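PDB 2Z8L: exotoxin 3, which binds sialylated glycans such as sialyl Lewis X and, as a superantigen-like toxin of Staphylococcus aureus, probably targets host cell-surface glycoconjugates. Local coordinates for residues K185-P188 against H189-S192; E143-F146 against K147-Y151; A85-R88 against N89-F93. All coordinates share one frame; numbering follows the deposited sequence.

Interaction 1. Residues K185-P188 against H189-S192; sequences KLQP and HRMS. Unlike the reference sequence in segment 185-188: Pro188 (reference Thr). Unlike the reference sequence in segment 189-192: His189 (reference Asn). With SIA (N-acetyl-alpha-neuraminic acid), chain B; NAG (2-acetamido-2-deoxy-beta-D-glucopyranose), chain C; GAL (beta-D-galactopyranose), chain D; FUC (alpha-L-fucopyranose), chain E.
Gln187 splits its amide between protein and sugar: OE1 accepts a nearly straight bond from Arg190 NH1 (3.0 Å, N-H...O angle 171°), while NE2 donates to the glycan. The two side chains run side by side in the same direction, yet the amide stands at 86° to the guanidinium, and OE1 lies within the guanidinium plane. On the sugar side, Gln187 NE2 donates to galactose O6 at 2.9 Å and to fucose O2 at 3.2 Å, with a weaker bond to O3 of the N-acetylglucosamine; together these bonds set the orientation of the amide. Arg190 bends at chi3 (72°), which turns its guanidinium edge to the sialic acid glycerol tail: NE meets O9 at 2.9 Å, almost in line, and NH2 meets O8 at 2.8 Å with a more bent geometry. One face of the group carries galactose C5; against the opposite face lies Leu186 CD1, 3.4 Å from Arg190 NH1. The loop forms one part of the sialyl Lewis X pocket of the beta-grasp domain, built on a short 3-10 turn between strands 177-181 and 194-196. Two backbone bonds close the turn, Arg190 N to Gln187 O and Met191 N to Pro188 O, each donor standing well above its carbonyl plane. Thr179 O takes a further bond from Arg190 NH2, and Asp193 holds the sialic acid. Behind the polar surface, Leu186 and Met191 run antiparallel alongside one another, Leu186 CD2 resting 3.8 Å from Met191 CG.

Interaction 2. Residues E143-F146 against K147-Y151; sequences ELDF and KLRQY
Asp145 and Arg149, one turn apart on helix 141-155 of the beta-grasp domain, form an i to i+4 salt bridge, and the course of the arginine explains its shape. Arg149 CB lies 3.5 Å from Asp145 O, the carbonyl that also receives Arg149 N in the regular helical bond. Arg149 CG comes closer to Asp145 O, at 3.2 Å. The chain then leaves the backbone and runs extended to NE, with Arg149 CD 4.0 Å from Asp145 OD1. There the guanidinium turns its NE/NH2 side to the carboxylate: Arg149 NE and NH2 both reach Asp145 OD1, each at 2.8 Å, and Arg149 CZ between them is 3.3 Å from Asp145 OD1. This oxygen lies close to the guanidinium plane, but the carboxylate stands 86° to it, so this is a two-nitrogen grip on one oxygen and not a coplanar pairing of two oxygens. Arg149 NH2 donates to the syn lone pair of Asp145 OD1; NE comes from the syn side but 34° out of the carboxylate plane. The far end of the arginine is anchored too, NH1 bonding Tyr159 OH and Lys184 O, while Asp145 OD2 accepts from Tyr25 OH.

Elsewhere round the helix a second i to i+4 pair is built differently. Glu143 and Lys147 lie side by side, both extended beyond CG, and their aliphatic parts meet where Glu143 CG approaches Lys147 CD. Phe146 has CG anti to its backbone N (chi1 -168°), which carries its ring toward Gln150. The amide of Gln150, tied to Tyr25 O and Gly27 O, is steeply inclined to that ring. Lys147 NZ meets Glu143 OE2 on its anti side, 2.7 Å away.

Interaction 3. Residues A85-R88 against N89-F93; sequences AENR and NGTVF. Unlike the reference sequence in segment 89-93: Phe93 (reference Tyr).
Asn87 OD1 draws the backbone of the turn toward itself: Thr91 N donates to it at 3.0 Å, and Asn89 N makes a weak Asx-turn bond at 2.9 Å. Thr91 N does not approach in the amide plane but stands 47° above it. The torsion that permits this places CG between the backbone N and the carbonyl carbon (chi1 70°), folding the side chain back over the turn. The backbone of Asn87 is held as well, since Asn87 O accepts from Gly90 N at 2.9 Å and Asn87 N donates to Thr91 O. Gly90 has a positive phi of 81°, the conformation expected at the glycine of a G1 bulge. The amide of Asn87 is turned steeply against that of Asn89, and Asn87 ND2 lies at the edge of the Phe93 ring, 3.8 Å from CZ. That same ring edge faces the Ala85 backbone, with Phe93 CD2 3.4 Å from Ala85 O; Phe93 N donates to this carbonyl, making Ala85 and Phe93 a hydrogen-bonded pair. On the other sheet face, Glu86 reaches out from the strand, extended, and lays its carboxylate over Val92 CG2, while OE1 is salt-bridged to Lys83. Glu86 and Val92 are the non-hydrogen-bonded pair, where Glu86 CA makes a CA-H...O contact with Thr91 O. The antiparallel strands 85-86 and 92-100 are thus joined through a type I turn, Asn87 to Gly90, followed by a G1 bulge: the classic type I plus G1 bulge beta hairpin, here at the periphery of the OB-fold domain.

How the interactions relate
Interactions 1 and 2 are buried neighbours in the beta-grasp domain, their centres 13 Å apart; they touch where Leu186 CB packs on Asp145 OD2, 3.4 Å away, so the helix lies directly behind the glycan-binding loop. Interaction 3 is partly buried, belongs to the OB-fold domain and touches neither, with nearest atoms about 9 Å from interaction 1 and about 11 Å from interaction 2. The chemistry follows these places. In 185-192 Gln187 and Arg190 are directed at a ligand, in 143-151 charges pair within one helix, and in 85-93 an amide oxygen serves the backbone of a largely exposed turn.

Interaction 1. Residues K185-P188 against H189-S192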
loop_
_atom_site.group_PDB
_atom_site.type_symbol
_atom_site.label_atom_id
_atom_site.label_comp_id
_atom_site.label_asym_id
_atom_site.label_seq_id
_atom_site.Cartn_x
_atom_site.Cartn_y
_atom_site.Cartn_z
ATOM N N LYS A 185 7.440 -8.756 4.706
ATOM C CA LYS A 185 6.986 -7.447 4.323
ATOM C C LYS A 185 7.019 -7.305 2.772
ATOM O O LYS A 185 7.829 -7.975 2.086
ATOM C CB LYS A 185 7.902 -6.419 5.007
ATOM C CG LYS A 185 7.385 -5.062 5.037
ATOM C CD LYS A 185 8.372 -4.101 5.723
ATOM C CE LYS A 185 8.638 -4.398 7.132
ATOM N NZ LYS A 185 9.490 -3.210 7.672
ATOM N N LEU A 186 6.144 -6.468 2.234
ATOM C CA LEU A 186 6.252 -6.089 0.817
ATOM C C LEU A 186 7.648 -5.543 0.551
ATOM O O LEU A 186 8.172 -4.758 1.389
ATOM C CB LEU A 186 5.234 -5.018 0.439
ATOM C CG LEU A 186 5.222 -4.541 -1.013
ATOM C CD1 LEU A 186 4.827 -5.707 -1.899
ATOM C CD2 LEU A 186 4.178 -3.432 -1.185
ATOM N N GLN A 187 8.263 -5.940 -0.571
ATOM C CA GLN A 187 9.638 -5.514 -0.871
ATOM C C GLN A 187 9.670 -4.017 -1.096
ATOM O O GLN A 187 8.833 -3.493 -1.817
ATOM C CB GLN A 187 10.142 -6.222 -2.104
ATOM C CG GLN A 187 10.191 -7.755 -1.979
ATOM C CD GLN A 187 8.985 -8.455 -2.617
ATOM O OE1 GLN A 187 7.830 -8.012 -2.447
ATOM N NE2 GLN A 187 9.241 -9.544 -3.368
ATOM N N PRO A 188 10.613 -3.306 -0.446
ATOM C CA PRO A 188 10.694 -1.857 -0.639
ATOM C C PRO A 188 10.714 -1.411 -2.103
ATOM O O PRO A 188 10.022 -0.492 -2.441
ATOM C CB PRO A 188 11.988 -1.512 0.052
ATOM C CG PRO A 188 12.009 -2.421 1.175
ATOM C CD PRO A 188 11.602 -3.735 0.558
ATOM N N HIS A 189 11.402 -2.148 -2.960
ATOM C CA HIS A 189 11.462 -1.754 -4.364
ATOM C C HIS A 189 10.150 -1.843 -5.113
ATOM O O HIS A 189 10.116 -1.392 -6.290
ATOM C CB HIS A 189 12.551 -2.534 -5.073
ATOM C CG HIS A 189 13.914 -1.980 -4.809
ATOM N ND1 HIS A 189 14.622 -1.260 -5.743
ATOM C CD2 HIS A 189 14.655 -1.968 -3.678
ATOM C CE1 HIS A 189 15.757 -0.854 -5.203
ATOM N NE2 HIS A 189 15.803 -1.269 -3.950
ATOM N N ARG A 190 9.120 -2.471 -4.498
ATOM C CA ARG A 190 7.782 -2.530 -5.064
ATOM C C ARG A 190 6.877 -1.438 -4.482
ATOM O O ARG A 190 5.733 -1.303 -4.898
ATOM C CB ARG A 190 7.110 -3.871 -4.815
ATOM C CG ARG A 190 7.858 -4.946 -5.517
ATOM C CD ARG A 190 7.345 -6.324 -5.151
ATOM N NE ARG A 190 6.034 -6.611 -5.738
ATOM C CZ ARG A 190 5.137 -7.513 -5.272
ATOM N NH1 ARG A 190 5.360 -8.194 -4.183
ATOM N NH2 ARG A 190 4.013 -7.684 -5.919
ATOM N N MET A 191 7.406 -0.639 -3.552
ATOM C CA MET A 191 6.468 0.213 -2.810
ATOM C C MET A 191 6.082 1.481 -3.534
ATOM O O MET A 191 5.190 2.205 -3.070
ATOM C CB MET A 191 6.993 0.524 -1.442
ATOM C CG MET A 191 6.398 -0.456 -0.474
ATOM S SD MET A 191 7.088 -0.243 1.040
ATOM C CE MET A 191 6.731 -1.785 1.892
ATOM N N SER A 192 6.667 1.719 -4.692
ATOM C CA SER A 192 6.252 2.787 -5.596
ATOM C C SER A 192 5.325 2.364 -6.752
ATOM O O SER A 192 4.809 3.201 -7.485
ATOM C CB SER A 192 7.469 3.528 -6.146
ATOM O OG SER A 192 8.085 4.339 -5.133
HETATM C C1 SIA B . 3.359 -10.987 -9.257
HETATM C C2 SIA B . 4.442 -10.831 -10.330
HETATM C C3 SIA B . 4.034 -11.476 -11.655
HETATM C C4 SIA B . 2.929 -10.680 -12.341
HETATM C C5 SIA B . 3.303 -9.196 -12.509
HETATM C C6 SIA B . 3.704 -8.659 -11.129
HETATM C C7 SIA B . 4.168 -7.208 -11.083
HETATM C C8 SIA B . 4.760 -6.861 -9.708
HETATM C C9 SIA B . 4.975 -5.389 -9.455
HETATM C C10 SIA B . 2.120 -7.695 -14.062
HETATM C C11 SIA B . 0.810 -7.034 -14.399
HETATM N N5 SIA B . 2.118 -8.484 -12.999
HETATM O O1A SIA B . 3.264 -10.028 -8.459
HETATM O O1B SIA B . 2.658 -12.027 -9.161
HETATM O O4 SIA B . 2.584 -11.307 -13.620
HETATM O O6 SIA B . 4.776 -9.475 -10.637
HETATM O O7 SIA B . 5.215 -7.005 -12.032
HETATM O O8 SIA B . 3.856 -7.426 -8.739
HETATM O O9 SIA B . 5.618 -5.116 -8.202
HETATM O O10 SIA B . 3.162 -7.513 -14.690
HETATM C C1 NAG C . 12.496 -7.027 -6.763
HETATM C C2 NAG C . 12.308 -8.234 -5.813
HETATM C C3 NAG C . 11.535 -9.376 -6.462
HETATM C C4 NAG C . 10.259 -8.859 -7.124
HETATM C C5 NAG C . 10.646 -7.679 -8.024
HETATM C C6 NAG C . 9.546 -7.023 -8.849
HETATM C C7 NAG C . 14.038 -8.513 -4.089
HETATM C C8 NAG C . 15.378 -9.158 -3.799
HETATM N N2 NAG C . 13.566 -8.739 -5.312
HETATM O O1 NAG C . 13.135 -5.951 -6.084
HETATM O O3 NAG C . 11.257 -10.419 -5.511
HETATM O O4 NAG C . 9.729 -9.960 -7.864
HETATM O O5 NAG C . 11.198 -6.637 -7.221
HETATM O O6 NAG C . 8.419 -6.738 -8.073
HETATM O O7 NAG C . 13.452 -7.854 -3.222
HETATM C C1 GAL D . 8.309 -10.166 -7.664
HETATM C C2 GAL D . 7.780 -10.841 -8.919
HETATM C C3 GAL D . 6.270 -10.970 -8.743
HETATM C C4 GAL D . 5.964 -11.763 -7.468
HETATM C C5 GAL D . 6.622 -11.118 -6.243
HETATM C C6 GAL D . 6.394 -11.900 -4.969
HETATM O O2 GAL D . 8.081 -9.981 -10.017
HETATM O O3 GAL D . 5.626 -11.538 -9.893
HETATM O O4 GAL D . 6.463 -13.069 -7.632
HETATM O O5 GAL D . 8.032 -10.956 -6.500
HETATM O O6 GAL D . 7.069 -11.364 -3.841
HETATM C C1 FUC E . 12.083 -11.610 -5.507
HETATM C C2 FUC E . 11.799 -12.291 -4.162
HETATM C C3 FUC E . 10.438 -12.964 -4.165
HETATM C C4 FUC E . 10.302 -13.859 -5.389
HETATM C C5 FUC E . 10.650 -13.082 -6.664
HETATM C C6 FUC E . 10.541 -13.884 -7.948
HETATM O O2 FUC E . 11.874 -11.377 -3.083
HETATM O O3 FUC E . 10.263 -13.677 -2.938
HETATM O O4 FUC E . 11.237 -14.893 -5.210
HETATM O O5 FUC E . 11.945 -12.531 -6.566
#

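Interaction 2. Residues E143-F146 against K147-Y151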
loop_
_atom_site.group_PDB
_atom_site.type_symbol
_atom_site.label_atom_id
_atom_site.label_comp_id
_atom_site.label_asym_id
_atom_site.label_seq_id
_atom_site.Cartn_x
_atom_site.Cartn_y
_atom_site.Cartn_z
ATOM N N GLU A 143 -0.259 0.725 -0.477
ATOM C CA GLU A 143 -1.528 0.936 0.205
ATOM C C GLU A 143 -2.415 -0.280 0.199
ATOM O O GLU A 143 -2.945 -0.638 1.224
ATOM C CB GLU A 143 -2.247 2.158 -0.379
ATOM C CG GLU A 143 -3.457 2.528 0.456
ATOM C CD GLU A 143 -4.108 3.843 0.082
ATOM O OE1 GLU A 143 -3.600 4.644 -0.760
ATOM O OE2 GLU A 143 -5.210 4.071 0.686
ATOM N N LEU A 144 -2.553 -0.917 -0.952
ATOM C CA LEU A 144 -3.392 -2.111 -0.984
ATOM C C LEU A 144 -2.838 -3.197 -0.073
ATOM O O LEU A 144 -3.579 -3.791 0.742
ATOM C CB LEU A 144 -3.436 -2.611 -2.420
ATOM C CG LEU A 144 -4.448 -2.000 -3.327
ATOM C CD1 LEU A 144 -4.150 -2.519 -4.724
ATOM C CD2 LEU A 144 -5.816 -2.556 -2.762
ATOM N N ASP A 145 -1.542 -3.481 -0.188
ATOM C CA ASP A 145 -0.873 -4.500 0.664
ATOM C C ASP A 145 -1.143 -4.191 2.125
ATOM O O ASP A 145 -1.608 -5.047 2.882
ATOM C CB ASP A 145 0.645 -4.534 0.322
ATOM C CG ASP A 145 1.497 -5.372 1.291
ATOM O OD1 ASP A 145 1.368 -6.599 1.209
ATOM O OD2 ASP A 145 2.269 -4.803 2.109
ATOM N N PHE A 146 -0.895 -2.969 2.531
ATOM C CA PHE A 146 -0.990 -2.610 3.935
ATOM C C PHE A 146 -2.422 -2.714 4.468
ATOM O O PHE A 146 -2.691 -3.341 5.505
ATOM C CB PHE A 146 -0.439 -1.217 4.146
ATOM C CG PHE A 146 -0.226 -0.864 5.609
ATOM C CD1 PHE A 146 -1.240 -0.334 6.387
ATOM C CD2 PHE A 146 1.018 -1.058 6.206
ATOM C CE1 PHE A 146 -0.995 -0.036 7.737
ATOM C CE2 PHE A 146 1.240 -0.785 7.508
ATOM C CZ PHE A 146 0.223 -0.293 8.296
ATOM N N LYS A 147 -3.348 -2.088 3.737
ATOM C CA LYS A 147 -4.720 -2.126 4.173
ATOM C C LYS A 147 -5.331 -3.550 4.168
ATOM O O LYS A 147 -6.154 -3.884 5.063
ATOM C CB LYS A 147 -5.512 -1.184 3.332
ATOM C CG LYS A 147 -5.136 0.230 3.663
ATOM C CD LYS A 147 -6.069 1.184 3.049
ATOM C CE LYS A 147 -5.994 2.567 3.784
ATOM N NZ LYS A 147 -6.580 3.683 2.941
ATOM N N LEU A 148 -5.035 -4.358 3.159
ATOM C CA LEU A 148 -5.593 -5.711 3.122
ATOM C C LEU A 148 -5.004 -6.569 4.221
ATOM O O LEU A 148 -5.731 -7.278 4.888
ATOM C CB LEU A 148 -5.341 -6.332 1.770
ATOM C CG LEU A 148 -6.060 -5.755 0.527
ATOM C CD1 LEU A 148 -5.511 -6.334 -0.770
ATOM C CD2 LEU A 148 -7.602 -5.921 0.607
ATOM N N ARG A 149 -3.690 -6.498 4.463
ATOM C CA ARG A 149 -3.122 -7.225 5.639
ATOM C C ARG A 149 -3.699 -6.752 6.958
ATOM O O ARG A 149 -4.026 -7.588 7.807
ATOM C CB ARG A 149 -1.592 -7.174 5.713
ATOM C CG ARG A 149 -0.899 -7.769 4.468
ATOM C CD ARG A 149 0.517 -8.100 4.770
ATOM N NE ARG A 149 1.322 -8.084 3.584
ATOM C CZ ARG A 149 2.494 -8.676 3.447
ATOM N NH1 ARG A 149 3.002 -9.385 4.438
ATOM N NH2 ARG A 149 3.137 -8.515 2.303
ATOM N N GLN A 150 -3.816 -5.431 7.153
ATOM C CA GLN A 150 -4.373 -4.939 8.388
ATOM C C GLN A 150 -5.806 -5.475 8.620
ATOM O O GLN A 150 -6.135 -5.860 9.707
ATOM C CB GLN A 150 -4.324 -3.413 8.407
ATOM C CG GLN A 150 -4.659 -2.836 9.767
ATOM C CD GLN A 150 -4.148 -1.431 9.957
ATOM O OE1 GLN A 150 -4.887 -0.465 9.688
ATOM N NE2 GLN A 150 -2.892 -1.292 10.439
ATOM N N TYR A 151 -6.606 -5.522 7.557
ATOM C CA TYR A 151 -7.977 -6.053 7.632
ATOM C C TYR A 151 -7.936 -7.544 8.022
ATOM O O TYR A 151 -8.711 -8.015 8.844
ATOM C CB TYR A 151 -8.669 -5.900 6.317
ATOM C CG TYR A 151 -10.035 -6.484 6.259
ATOM C CD1 TYR A 151 -11.112 -5.779 6.760
ATOM C CD2 TYR A 151 -10.252 -7.719 5.699
ATOM C CE1 TYR A 151 -12.387 -6.336 6.747
ATOM C CE2 TYR A 151 -11.516 -8.290 5.667
ATOM C CZ TYR A 151 -12.579 -7.587 6.188
ATOM O OH TYR A 151 -13.824 -8.158 6.150
#

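Interaction 3. Residues A85-R88 against N89-F93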
loop_
_atom_site.group_PDB
_atom_site.type_symbol
_atom_site.label_atom_id
_atom_site.label_comp_id
_atom_site.label_asym_id
_atom_site.label_seq_id
_atom_site.Cartn_x
_atom_site.Cartn_y
_atom_site.Cartn_z
ATOM N N ALA A 85 10.969 5.460 9.919
ATOM C CA ALA A 85 11.915 6.075 10.845
ATOM C C ALA A 85 11.507 7.532 11.089
ATOM O O ALA A 85 10.738 8.110 10.321
ATOM C CB ALA A 85 13.321 5.983 10.272
ATOM N N GLU A 86 11.986 8.103 12.187
ATOM C CA GLU A 86 11.808 9.521 12.464
ATOM C C GLU A 86 13.020 10.037 13.223
ATOM O O GLU A 86 13.550 9.342 14.084
ATOM C CB GLU A 86 10.519 9.751 13.253
ATOM C CG GLU A 86 10.254 11.220 13.563
ATOM C CD GLU A 86 8.866 11.484 14.134
ATOM O OE1 GLU A 86 8.069 10.531 14.261
ATOM O OE2 GLU A 86 8.578 12.659 14.458
ATOM N N ASN A 87 13.467 11.245 12.884
ATOM C CA ASN A 87 14.655 11.820 13.509
ATOM C C ASN A 87 14.255 12.870 14.545
ATOM O O ASN A 87 13.050 13.086 14.771
ATOM C CB ASN A 87 15.632 12.346 12.447
ATOM C CG ASN A 87 15.133 13.583 11.739
ATOM O OD1 ASN A 87 14.298 14.318 12.255
ATOM N ND2 ASN A 87 15.674 13.838 10.560
ATOM N N ARG A 88 15.257 13.497 15.176
ATOM C CA ARG A 88 15.022 14.446 16.276
ATOM C C ARG A 88 14.356 15.735 15.829
ATOM O O ARG A 88 13.761 16.444 16.653
ATOM C CB ARG A 88 16.331 14.784 17.018
ATOM C CG ARG A 88 16.979 13.602 17.764
ATOM C CD ARG A 88 16.058 12.965 18.829
ATOM N NE ARG A 88 16.361 11.547 19.055
ATOM C CZ ARG A 88 16.073 10.556 18.205
ATOM N NH1 ARG A 88 15.480 10.797 17.038
ATOM N NH2 ARG A 88 16.389 9.301 18.517
ATOM N N ASN A 89 14.464 16.053 14.538
ATOM C CA ASN A 89 13.776 17.223 13.974
ATOM C C ASN A 89 12.313 16.877 13.735
ATOM O O ASN A 89 11.501 17.726 13.358
ATOM C CB ASN A 89 14.404 17.666 12.648
ATOM C CG ASN A 89 15.918 17.661 12.680
ATOM O OD1 ASN A 89 16.568 16.991 11.862
ATOM N ND2 ASN A 89 16.493 18.398 13.626
ATOM N N GLY A 90 11.993 15.603 13.913
ATOM C CA GLY A 90 10.649 15.123 13.730
ATOM C C GLY A 90 10.355 14.880 12.269
ATOM O O GLY A 90 9.190 14.798 11.890
ATOM N N THR A 91 11.398 14.775 11.444
ATOM C CA THR A 91 11.203 14.412 10.016
ATOM C C THR A 91 10.867 12.946 9.913
ATOM O O THR A 91 11.653 12.112 10.341
ATOM C CB THR A 91 12.474 14.662 9.192
ATOM O OG1 THR A 91 12.821 16.055 9.277
ATOM C CG2 THR A 91 12.287 14.251 7.746
ATOM N N VAL A 92 9.727 12.637 9.294
ATOM C CA VAL A 92 9.266 11.265 9.157
ATOM C C VAL A 92 9.733 10.699 7.815
ATOM O O VAL A 92 9.685 11.419 6.809
ATOM C CB VAL A 92 7.751 11.226 9.216
ATOM C CG1 VAL A 92 7.239 9.892 8.726
ATOM C CG2 VAL A 92 7.292 11.487 10.647
ATOM N N PHE A 93 10.195 9.449 7.803
ATOM C CA PHE A 93 10.658 8.777 6.580
ATOM C C PHE A 93 9.719 7.643 6.257
ATOM O O PHE A 93 9.358 6.885 7.129
ATOM C CB PHE A 93 12.065 8.221 6.749
ATOM C CG PHE A 93 13.045 9.281 7.146
ATOM C CD1 PHE A 93 13.683 10.042 6.185
ATOM C CD2 PHE A 93 13.220 9.612 8.475
ATOM C CE1 PHE A 93 14.543 11.068 6.534
ATOM C CE2 PHE A 93 14.065 10.628 8.830
ATOM C CZ PHE A 93 14.733 11.365 7.853
#